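Local coordinates for putative lipoprotein (Bacteroides fragilis, PDB 4GBS) that probably binds heme, as a putative lipoprotein of the HmuY family, at residues Ile23-His28 / His48-Asp53. Residues are numbered along the deposited sequence; the frame is centred on the assembly and turned at random.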
# COMPACT_ATOMS: atom_id res chain seq x y z
N ILE A 23 13.47 -10.15 -4.64
CA ILE A 23 13.49 -9.67 -6.02
C ILE A 23 13.76 -10.87 -6.93
O ILE A 23 14.75 -11.60 -6.74
CB ILE A 23 14.51 -8.52 -6.26
CG1 ILE A 23 14.18 -7.28 -5.41
CG2 ILE A 23 14.55 -8.16 -7.75
CD1 ILE A 23 15.27 -6.22 -5.35
N ASP A 24 12.87 -11.09 -7.91
CA ASP A 24 13.00 -12.13 -8.92
C ASP A 24 12.80 -11.45 -10.27
O ASP A 24 11.67 -11.30 -10.74
CB ASP A 24 12.04 -13.31 -8.68
CG ASP A 24 12.18 -14.49 -9.64
OD1 ASP A 24 12.99 -14.39 -10.60
OD2 ASP A 24 11.49 -15.51 -9.43
N HIS A 25 13.92 -10.99 -10.88
CA HIS A 25 13.95 -10.27 -12.15
C HIS A 25 13.42 -11.12 -13.30
O HIS A 25 12.83 -10.57 -14.24
CB HIS A 25 15.37 -9.79 -12.48
CG HIS A 25 15.88 -8.71 -11.57
ND1 HIS A 25 15.50 -7.38 -11.74
CD2 HIS A 25 16.79 -8.78 -10.57
CE1 HIS A 25 16.16 -6.70 -10.82
NE2 HIS A 25 16.95 -7.50 -10.09
N ALA A 26 13.62 -12.45 -13.24
CA ALA A 26 13.17 -13.39 -14.26
C ALA A 26 11.63 -13.48 -14.29
O ALA A 26 11.04 -13.34 -15.37
CB ALA A 26 13.77 -14.76 -14.01
N ASN A 27 11.00 -13.67 -13.12
CA ASN A 27 9.55 -13.81 -12.98
C ASN A 27 8.81 -12.48 -12.89
O ASN A 27 7.57 -12.48 -12.84
CB ASN A 27 9.22 -14.64 -11.74
CG ASN A 27 8.70 -15.98 -12.11
OD1 ASN A 27 8.19 -16.19 -13.20
ND2 ASN A 27 8.91 -16.94 -11.23
N HIS A 28 9.55 -11.35 -12.87
CA HIS A 28 9.03 -9.97 -12.72
C HIS A 28 8.22 -9.86 -11.42
O HIS A 28 7.12 -9.30 -11.40
CB HIS A 28 8.18 -9.52 -13.94
CG HIS A 28 8.92 -9.57 -15.23
ND1 HIS A 28 9.75 -8.54 -15.62
CD2 HIS A 28 8.92 -10.53 -16.18
CE1 HIS A 28 10.23 -8.90 -16.80
NE2 HIS A 28 9.76 -10.09 -17.17
N HIS A 48 9.62 0.72 -10.29
CA HIS A 48 10.44 0.90 -11.48
C HIS A 48 11.92 0.74 -11.14
O HIS A 48 12.65 0.11 -11.91
CB HIS A 48 10.20 2.28 -12.12
CG HIS A 48 8.86 2.46 -12.76
ND1 HIS A 48 7.70 2.60 -11.99
CD2 HIS A 48 8.54 2.63 -14.06
CE1 HIS A 48 6.72 2.80 -12.86
NE2 HIS A 48 7.17 2.83 -14.12
N THR A 49 12.38 1.35 -10.02
CA THR A 49 13.79 1.33 -9.62
C THR A 49 14.07 0.31 -8.48
O THR A 49 15.24 0.11 -8.14
CB THR A 49 14.24 2.74 -9.17
OG1 THR A 49 13.48 3.17 -8.04
CG2 THR A 49 14.16 3.78 -10.28
N LEU A 50 13.00 -0.32 -7.91
CA LEU A 50 13.06 -1.29 -6.80
C LEU A 50 13.76 -0.61 -5.60
O LEU A 50 14.70 -1.14 -5.01
CB LEU A 50 13.75 -2.61 -7.20
CG LEU A 50 13.19 -3.29 -8.44
CD1 LEU A 50 13.94 -4.56 -8.75
CD2 LEU A 50 11.71 -3.57 -8.31
N GLN A 51 13.26 0.58 -5.28
CA GLN A 51 13.76 1.45 -4.22
C GLN A 51 12.64 1.93 -3.29
O GLN A 51 11.48 2.09 -3.70
CB GLN A 51 14.48 2.67 -4.82
CG GLN A 51 15.77 2.35 -5.56
CD GLN A 51 16.37 3.58 -6.21
OE1 GLN A 51 15.67 4.53 -6.59
NE2 GLN A 51 17.68 3.56 -6.40
N ILE A 52 13.03 2.15 -2.03
CA ILE A 52 12.19 2.57 -0.90
C ILE A 52 12.73 3.87 -0.36
O ILE A 52 13.94 4.10 -0.36
CB ILE A 52 12.20 1.40 0.15
CG1 ILE A 52 11.31 0.23 -0.30
CG2 ILE A 52 11.90 1.82 1.60
CD1 ILE A 52 9.88 0.52 -0.52
N ASP A 53 11.83 4.76 0.03
CA ASP A 53 12.16 6.06 0.60
C ASP A 53 11.04 6.42 1.57
O ASP A 53 10.01 5.76 1.59
CB ASP A 53 12.37 7.13 -0.50
CG ASP A 53 13.19 8.36 -0.11
OD1 ASP A 53 13.70 8.40 1.04
OD2 ASP A 53 13.37 9.25 -0.98
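I23 and L50 are the nearest backbone partners, their CA atoms 8.4 Å apart, and no hydrogen bond joins 23-28 to 48-53. L50 CD1 does the touching on its side: I23 CG2 meets it tip to tip at 3.8 Å, and H25 CE1 comes to 3.7 Å of the same methyl, the ring lying obliquely to it. In I23 the CG1 branch lies beside the backbone N (chi1 -61°), while CG2 is anti to that N, and both branches end near L50 CD1. CG2 also lies 3.4 Å above one face of the H25 imidazole, offset toward its rim, so two aliphatic side chains and an imidazole meet in a small cluster at the surface. Beyond it, L50 also packs on F20 of strand 19-24. D24 OD1 accepts weak hydrogen bonds from A26 N and N27 N across the turn that follows the strand. L50 and Q51, both opposite N46, form a G1 beta bulge where the hairpin 43-46/51-54 turns back. The contact thus joins the end of the edge strand 19-24 of the large antiparallel sheet, and the turn after it, to that hairpin, in the all-beta fold of an HmuY-family protein.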